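Local structure of [Ribosomal protein bS18]-alanine N-acetyltransferase (Escherichia coli O157:H7, 5ISV) at residues L61-L66 with V97-L102; M51-I56 with I69-D74. The protein probably transfers the acetyl group of acetyl-CoA to the N-terminal alanine of ribosomal protein bS18. All blocks are in the same frame, centred on the assembly; numbering follows the deposited sequence. Where two conformers were deposited one is given.

In the fold
The chain lays down edge strand 2-6, passes through helices 12-22 and 29-34, adds strand 43-47, and then strand 50-60 turns back as a hairpin into strand 63-71. Contact 2 closes this loop, bringing 69-74 antiparallel against 51-56. Contact 1 starts within that hairpin, at 61-66, and closes a longer loop through helix 80-94, setting 97-102 parallel to 61-66. The segments alternate along the sequence, so the two contacts cross. Strand 63-71 serves both, and Leu66 CD1 packs 3.6 Å from Ile56 O where they meet; together the contacts tie strands 50-60, 63-71 and 99-105 side by side in the middle of the sheet.

Contact 1. Residues L61-L66 with V97-L102; sequences LDEATL and VATLWL
The carbonyl oxygen of Ala64 shows how much one backbone acceptor can gather in a parallel sheet. Trp101 N donates to it at 2.9 Å, tilted 24° from the carbonyl plane. A C-H of Leu100 CA also approaches this oxygen. The indole adds a third neighbour: the oxygen lies in the ring plane at the edge, with Trp101 CD1 3.4 Å away. With CG beside its backbone N (chi1 -62°), Trp101 places its ring over the same sheet face as Glu63 and Thr65, where it also packs against Ile141 and Ala143 of strand 136-145. NE1 makes a weak hydrogen bond to Thr99 OG1 on the same face.

The backbone bonds continue on both sides of this point. Ala64 N donates to Thr99 O, and Leu66 N reaches Trp101 O at 2.8 Å in an almost straight bond. Just ahead of the strands, Ala98 N donates to Asp62 O at 2.7 Å. Val97 CG1 presses on that same oxygen at 3.4 Å.

The face carrying Ala64 and Leu100 is apolar. Leu100 CD1 meets Ala64 CB at 3.8 Å, and both side chains rest on Leu92 of helix 80-94. Leu66 and Leu102 run side by side and point the same way, their CB atoms 3.9 Å apart; Leu66 CD2 reaches along Leu102 as well. Phe120 and Met142 pack on Leu102, whose side chain approaches that of Tyr115, the predicted proton donor, to about 4 Å.

The short strand segments run at 25° to each other. Strand 63-71, helix 80-94 and strand 99-105 form a beta-alpha-beta crossover, and its two parallel strands are the central pair of the GNAT fold, which in this family splay apart further along to admit acetyl-CoA.

Contact 2. Residues M51-I56 with I69-D74; sequences MAAFAI and IAVDPD
Phe54 and Ala70 face each other across an antiparallel hydrogen-bonded pair, with the aromatic ring folded back over its neighbour. Phe54 CG sits between its own backbone N and carbonyl carbon (chi1 64°), a rotation that swings the ring across the partner strand. Ala70 N then lies over the centre of one ring face, although its hydrogen bond goes to Phe54 O. On that same face, the outer end of the ring, CE2 and CZ, rests on Ala70 CB, each 3.7 Å away. Phe32 meets the ring edge-to-face, and Ala15 and Glu19 of helix 12-22 also touch the Phe54 side chain.

On the opposite sheet face Ile69 stretches alongside Ala55, CG1 to CB 4.1 Å, and CG1 also touches Phe54 O at 3.4 Å. Leu84 and Leu85 of helix 80-94 pack under this row. The pairing belongs to the hairpin of strands 50-60 and 63-71, and Ile69, Ala70 and Val71 are predicted to bind acetyl-CoA, as expected for this strand of the GNAT fold. On its other edge strand 50-60 carries a classic beta bulge, Ala52 and Ala53 both facing Leu45.

Beyond Val71 the strand ends, yet Asp72 N still donates to Ala52 O at 2.8 Å, nearly straight at 175°. The Asp72 carboxylate turns onward: OD1 accepts Asp74 N at 3.0 Å in an Asx turn, while OD2 forms a salt bridge with Arg21 NE.

Contact 1. Residues L61-L66 with V97-L102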
ATOM      1  N   LEU A  61       4.037  15.670  -3.771  1.00 25.86           N
ATOM      2  CA  LEU A  61       3.237  16.450  -4.742  1.00 26.43           C
ATOM      3  C   LEU A  61       1.917  15.698  -5.083  1.00 25.07           C
ATOM      4  O   LEU A  61       1.199  15.329  -4.175  1.00 26.96           O
ATOM      5  CB  LEU A  61       4.090  16.812  -5.984  1.00 28.20           C
ATOM      6  CG  LEU A  61       5.418  17.484  -5.642  1.00 29.55           C
ATOM      7  CD1 LEU A  61       6.201  17.710  -6.923  1.00 30.64           C
ATOM      8  CD2 LEU A  61       5.183  18.820  -4.949  1.00 31.13           C
ATOM      9  N   ASP A  62       1.620  15.406  -6.353  1.00 25.21           N
ATOM     10  CA  ASP A  62       0.408  14.696  -6.774  1.00 24.67           C
ATOM     11  C   ASP A  62       0.678  13.214  -7.104  1.00 23.58           C
ATOM     12  O   ASP A  62      -0.086  12.604  -7.859  1.00 24.46           O
ATOM     13  CB  ASP A  62      -0.225  15.382  -7.996  1.00 24.93           C
ATOM     14  CG  ASP A  62       0.686  15.383  -9.215  1.00 28.47           C
ATOM     15  OD1 ASP A  62       1.874  15.046  -9.070  1.00 29.12           O
ATOM     16  OD2 ASP A  62       0.180  15.685 -10.306  1.00 31.75           O
ATOM     17  N   GLU A  63       1.723  12.636  -6.525  1.00 21.97           N
ATOM     18  CA  GLU A  63       2.068  11.237  -6.718  1.00 22.84           C
ATOM     19  C   GLU A  63       2.230  10.507  -5.404  1.00 20.50           C
ATOM     20  O   GLU A  63       2.979  10.918  -4.535  1.00 21.89           O
ATOM     21  CB  GLU A  63       3.354  11.142  -7.525  1.00 26.09           C
ATOM     22  CG  GLU A  63       3.226  11.770  -8.911  1.00 29.84           C
ATOM     23  CD  GLU A  63       4.536  11.884  -9.647  1.00 37.26           C
ATOM     24  OE1 GLU A  63       5.634  11.782  -9.035  1.00 43.63           O
ATOM     25  OE2 GLU A  63       4.440  12.109 -10.853  1.00 41.40           O
ATOM     26  N   ALA A  64       1.570   9.363  -5.317  1.00 18.67           N
ATOM     27  CA  ALA A  64       1.602   8.571  -4.100  1.00 18.06           C
ATOM     28  C   ALA A  64       2.330   7.264  -4.345  1.00 17.56           C
ATOM     29  O   ALA A  64       2.259   6.705  -5.434  1.00 18.01           O
ATOM     30  CB  ALA A  64       0.180   8.299  -3.615  1.00 18.05           C
ATOM     31  N   THR A  65       3.081   6.795  -3.353  1.00 17.69           N
ATOM     32  CA  THR A  65       3.780   5.549  -3.429  1.00 18.50           C
ATOM     33  C   THR A  65       3.452   4.709  -2.187  1.00 18.19           C
ATOM     34  O   THR A  65       3.695   5.146  -1.065  1.00 17.65           O
ATOM     35  CB  THR A  65       5.296   5.781  -3.516  1.00 20.30           C
ATOM     36  OG1 THR A  65       5.567   6.511  -4.720  1.00 23.64           O
ATOM     37  CG2 THR A  65       6.033   4.493  -3.580  1.00 21.45           C
ATOM     38  N   LEU A  66       2.994   3.481  -2.434  1.00 17.32           N
ATOM     39  CA  LEU A  66       2.705   2.519  -1.362  1.00 16.95           C
ATOM     40  C   LEU A  66       4.043   1.893  -0.936  1.00 16.51           C
ATOM     41  O   LEU A  66       4.705   1.198  -1.742  1.00 18.88           O
ATOM     42  CB  LEU A  66       1.738   1.444  -1.859  1.00 17.38           C
ATOM     43  CG  LEU A  66       1.286   0.410  -0.829  1.00 17.99           C
ATOM     44  CD1 LEU A  66       0.387   1.011   0.236  1.00 18.32           C
ATOM     45  CD2 LEU A  66       0.618  -0.743  -1.575  1.00 18.31           C
ATOM     46  N   VAL A  97      -4.793  13.456  -6.392  1.00 24.16           N
ATOM     47  CA  VAL A  97      -3.530  12.760  -6.669  1.00 22.79           C
ATOM     48  C   VAL A  97      -3.632  12.057  -8.015  1.00 22.46           C
ATOM     49  O   VAL A  97      -4.667  11.467  -8.352  1.00 22.65           O
ATOM     50  CB  VAL A  97      -3.228  11.759  -5.531  1.00 22.75           C
ATOM     51  CG1 VAL A  97      -2.167  10.743  -5.880  1.00 23.29           C
ATOM     52  CG2 VAL A  97      -2.872  12.516  -4.254  1.00 23.38           C
ATOM     53  N   ALA A  98      -2.588  12.187  -8.825  1.00 22.23           N
ATOM     54  CA  ALA A  98      -2.608  11.679 -10.196  1.00 19.61           C
ATOM     55  C   ALA A  98      -2.372  10.192 -10.339  1.00 19.31           C
ATOM     56  O   ALA A  98      -3.013   9.543 -11.172  1.00 21.60           O
ATOM     57  CB  ALA A  98      -1.590  12.427 -11.020  1.00 21.02           C
ATOM     58  N   THR A  99      -1.416   9.653  -9.582  0.50 19.83           N
ATOM     59  CA  THR A  99      -1.064   8.237  -9.675  0.50 20.47           C
ATOM     60  C   THR A  99      -0.745   7.689  -8.312  0.50 18.36           C
ATOM     61  O   THR A  99      -0.403   8.458  -7.395  0.50 19.53           O
ATOM     62  CB  THR A  99       0.174   8.010 -10.575  0.50 22.23           C
ATOM     63  OG1 THR A  99       1.256   8.799 -10.063  0.50 23.98           O
ATOM     64  CG2 THR A  99      -0.103   8.387 -12.023  0.50 23.94           C
ATOM     65  N   LEU A 100      -0.935   6.368  -8.194  1.00 18.03           N
ATOM     66  CA  LEU A 100      -0.451   5.575  -7.066  1.00 17.87           C
ATOM     67  C   LEU A 100       0.479   4.480  -7.632  1.00 18.41           C
ATOM     68  O   LEU A 100       0.093   3.723  -8.508  1.00 19.23           O
ATOM     69  CB  LEU A 100      -1.628   4.960  -6.295  1.00 17.73           C
ATOM     70  CG  LEU A 100      -1.294   3.928  -5.229  1.00 17.32           C
ATOM     71  CD1 LEU A 100      -0.464   4.545  -4.092  1.00 18.32           C
ATOM     72  CD2 LEU A 100      -2.594   3.383  -4.623  1.00 17.92           C
ATOM     73  N   TRP A 101       1.649   4.357  -7.039  1.00 17.39           N
ATOM     74  CA  TRP A 101       2.683   3.387  -7.425  1.00 18.76           C
ATOM     75  C   TRP A 101       2.917   2.382  -6.304  1.00 18.05           C
ATOM     76  O   TRP A 101       2.811   2.718  -5.130  1.00 18.72           O
ATOM     77  CB  TRP A 101       4.034   4.136  -7.627  1.00 20.80           C
ATOM     78  CG  TRP A 101       4.001   5.129  -8.682  1.00 26.23           C
ATOM     79  CD1 TRP A 101       3.529   6.416  -8.603  1.00 27.41           C
ATOM     80  CD2 TRP A 101       4.426   4.932 -10.028  1.00 26.46           C
ATOM     81  NE1 TRP A 101       3.622   7.017  -9.827  1.00 32.03           N
ATOM     82  CE2 TRP A 101       4.156   6.122 -10.724  1.00 29.70           C
ATOM     83  CE3 TRP A 101       4.983   3.854 -10.727  1.00 29.48           C
ATOM     84  CZ2 TRP A 101       4.492   6.291 -12.074  1.00 31.80           C
ATOM     85  CZ3 TRP A 101       5.304   4.023 -12.096  1.00 31.71           C
ATOM     86  CH2 TRP A 101       5.045   5.215 -12.745  1.00 31.35           C
ATOM     87  N   LEU A 102       3.278   1.178  -6.672  1.00 18.13           N
ATOM     88  CA  LEU A 102       3.712   0.161  -5.692  1.00 18.54           C
ATOM     89  C   LEU A 102       4.699  -0.781  -6.323  1.00 18.09           C
ATOM     90  O   LEU A 102       4.878  -0.781  -7.550  1.00 19.61           O
ATOM     91  CB  LEU A 102       2.515  -0.652  -5.111  1.00 19.12           C
ATOM     92  CG  LEU A 102       1.677  -1.462  -6.096  1.00 19.28           C
ATOM     93  CD1 LEU A 102       2.283  -2.813  -6.481  1.00 21.38           C
ATOM     94  CD2 LEU A 102       0.284  -1.717  -5.497  1.00 19.44           C
TER

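Contact 2. Residues M51-I56 with I69-D74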
ATOM      1  N   MET A  51      -6.381  -4.247  15.508  1.00 22.55           N
ATOM      2  CA  MET A  51      -5.853  -3.917  14.192  1.00 21.02           C
ATOM      3  C   MET A  51      -5.677  -5.187  13.376  1.00 20.91           C
ATOM      4  O   MET A  51      -5.109  -6.157  13.870  1.00 23.79           O
ATOM      5  CB  MET A  51      -4.536  -3.203  14.339  1.00 21.41           C
ATOM      6  CG  MET A  51      -4.070  -2.612  12.992  1.00 20.49           C
ATOM      7  SD  MET A  51      -2.399  -1.909  12.956  1.00 24.38           S
ATOM      8  CE  MET A  51      -2.602  -0.539  14.086  1.00 25.04           C
ATOM      9  N   ALA A  52      -6.197  -5.169  12.144  1.00 20.24           N
ATOM     10  CA  ALA A  52      -6.135  -6.314  11.265  1.00 20.27           C
ATOM     11  C   ALA A  52      -5.259  -6.113  10.008  1.00 19.74           C
ATOM     12  O   ALA A  52      -4.763  -7.078   9.433  1.00 20.64           O
ATOM     13  CB  ALA A  52      -7.546  -6.714  10.875  1.00 20.22           C
ATOM     14  N   ALA A  53      -5.093  -4.863   9.594  1.00 18.51           N
ATOM     15  CA  ALA A  53      -4.273  -4.548   8.403  1.00 17.74           C
ATOM     16  C   ALA A  53      -3.814  -3.096   8.489  1.00 17.74           C
ATOM     17  O   ALA A  53      -4.396  -2.275   9.178  1.00 19.32           O
ATOM     18  CB  ALA A  53      -5.089  -4.801   7.145  1.00 18.32           C
ATOM     19  N   PHE A  54      -2.736  -2.789   7.746  1.00 16.44           N
ATOM     20  CA  PHE A  54      -2.295  -1.395   7.634  1.00 16.36           C
ATOM     21  C   PHE A  54      -1.699  -1.170   6.229  1.00 16.00           C
ATOM     22  O   PHE A  54      -1.343  -2.125   5.569  1.00 16.29           O
ATOM     23  CB  PHE A  54      -1.197  -1.062   8.679  1.00 18.49           C
ATOM     24  CG  PHE A  54       0.072  -1.830   8.492  1.00 18.42           C
ATOM     25  CD1 PHE A  54       1.046  -1.383   7.573  1.00 19.47           C
ATOM     26  CD2 PHE A  54       0.327  -3.001   9.161  1.00 19.40           C
ATOM     27  CE1 PHE A  54       2.157  -2.124   7.369  1.00 20.46           C
ATOM     28  CE2 PHE A  54       1.465  -3.728   8.966  1.00 20.65           C
ATOM     29  CZ  PHE A  54       2.401  -3.283   8.054  1.00 19.69           C
ATOM     30  N   ALA A  55      -1.685   0.112   5.868  1.00 15.65           N
ATOM     31  CA  ALA A  55      -1.078   0.534   4.569  1.00 15.04           C
ATOM     32  C   ALA A  55      -0.313   1.817   4.826  1.00 15.76           C
ATOM     33  O   ALA A  55      -0.820   2.783   5.340  1.00 16.99           O
ATOM     34  CB  ALA A  55      -2.148   0.750   3.543  1.00 16.46           C
ATOM     35  N   ILE A  56       0.941   1.820   4.352  1.00 15.31           N
ATOM     36  CA  ILE A  56       1.883   2.957   4.540  1.00 16.22           C
ATOM     37  C   ILE A  56       2.122   3.554   3.146  1.00 15.44           C
ATOM     38  O   ILE A  56       2.652   2.866   2.258  1.00 16.66           O
ATOM     39  CB  ILE A  56       3.190   2.443   5.116  1.00 16.53           C
ATOM     40  CG1 ILE A  56       3.074   1.599   6.353  1.00 19.66           C
ATOM     41  CG2 ILE A  56       4.192   3.598   5.339  1.00 16.95           C
ATOM     42  CD1 ILE A  56       2.456   2.302   7.509  1.00 20.50           C
ATOM     43  N   ILE A  69       2.148  -2.741   2.749  1.00 15.55           N
ATOM     44  CA  ILE A  69       0.776  -3.093   3.167  1.00 14.98           C
ATOM     45  C   ILE A  69       0.872  -4.493   3.697  1.00 16.89           C
ATOM     46  O   ILE A  69       1.630  -5.303   3.224  1.00 17.77           O
ATOM     47  CB  ILE A  69      -0.208  -2.978   1.982  1.00 15.67           C
ATOM     48  CG1 ILE A  69      -1.682  -3.210   2.416  1.00 16.16           C
ATOM     49  CG2 ILE A  69       0.205  -3.909   0.827  1.00 16.36           C
ATOM     50  CD1 ILE A  69      -2.710  -2.797   1.370  1.00 19.31           C
ATOM     51  N   ALA A  70       0.063  -4.778   4.740  1.00 16.16           N
ATOM     52  CA  ALA A  70       0.007  -6.130   5.322  1.00 16.45           C
ATOM     53  C   ALA A  70      -1.351  -6.362   5.922  1.00 17.56           C
ATOM     54  O   ALA A  70      -2.000  -5.435   6.414  1.00 18.49           O
ATOM     55  CB  ALA A  70       1.073  -6.371   6.398  1.00 17.72           C
ATOM     56  N   VAL A  71      -1.739  -7.626   5.848  0.50 16.96           N
ATOM     57  CA  VAL A  71      -2.936  -8.125   6.573  0.50 17.56           C
ATOM     58  C   VAL A  71      -2.484  -9.218   7.527  0.50 18.40           C
ATOM     59  O   VAL A  71      -1.762 -10.131   7.141  0.50 19.80           O
ATOM     60  CB  VAL A  71      -4.038  -8.634   5.609  0.50 18.15           C
ATOM     61  CG1 VAL A  71      -5.172  -9.306   6.384  0.50 17.76           C
ATOM     62  CG2 VAL A  71      -4.643  -7.488   4.807  0.50 19.66           C
ATOM     63  N   ASP A  72      -2.950  -9.141   8.776  1.00 19.29           N
ATOM     64  CA  ASP A  72      -2.596 -10.138   9.760  1.00 21.41           C
ATOM     65  C   ASP A  72      -3.081 -11.525   9.292  1.00 21.49           C
ATOM     66  O   ASP A  72      -4.183 -11.620   8.755  1.00 23.49           O
ATOM     67  CB  ASP A  72      -3.237  -9.773  11.098  1.00 23.61           C
ATOM     68  CG  ASP A  72      -2.818 -10.684  12.187  1.00 27.08           C
ATOM     69  OD1 ASP A  72      -3.310 -11.837  12.260  1.00 27.49           O
ATOM     70  OD2 ASP A  72      -1.908 -10.265  12.926  1.00 33.95           O
ATOM     71  N   PRO A  73      -2.253 -12.577   9.427  1.00 22.25           N
ATOM     72  CA  PRO A  73      -2.672 -13.879   8.858  1.00 25.81           C
ATOM     73  C   PRO A  73      -3.982 -14.478   9.396  1.00 28.47           C
ATOM     74  O   PRO A  73      -4.582 -15.302   8.705  1.00 30.44           O
ATOM     75  CB  PRO A  73      -1.493 -14.824   9.149  1.00 31.08           C
ATOM     76  CG  PRO A  73      -0.605 -14.101  10.100  1.00 29.91           C
ATOM     77  CD  PRO A  73      -0.880 -12.631   9.968  1.00 25.86           C
ATOM     78  N   ASP A  74      -4.436 -14.035  10.572  1.00 27.19           N
ATOM     79  CA  ASP A  74      -5.751 -14.426  11.121  1.00 29.32           C
ATOM     80  C   ASP A  74      -6.922 -13.830  10.358  1.00 29.42           C
ATOM     81  O   ASP A  74      -8.074 -14.208  10.611  1.00 31.85           O
ATOM     82  CB  ASP A  74      -5.887 -13.956  12.570  1.00 35.18           C
ATOM     83  CG  ASP A  74      -5.093 -14.792  13.537  1.00 41.89           C
ATOM     84  OD1 ASP A  74      -4.546 -15.854  13.156  1.00 41.66           O
ATOM     85  OD2 ASP A  74      -5.042 -14.383  14.715  1.00 47.73           O
TER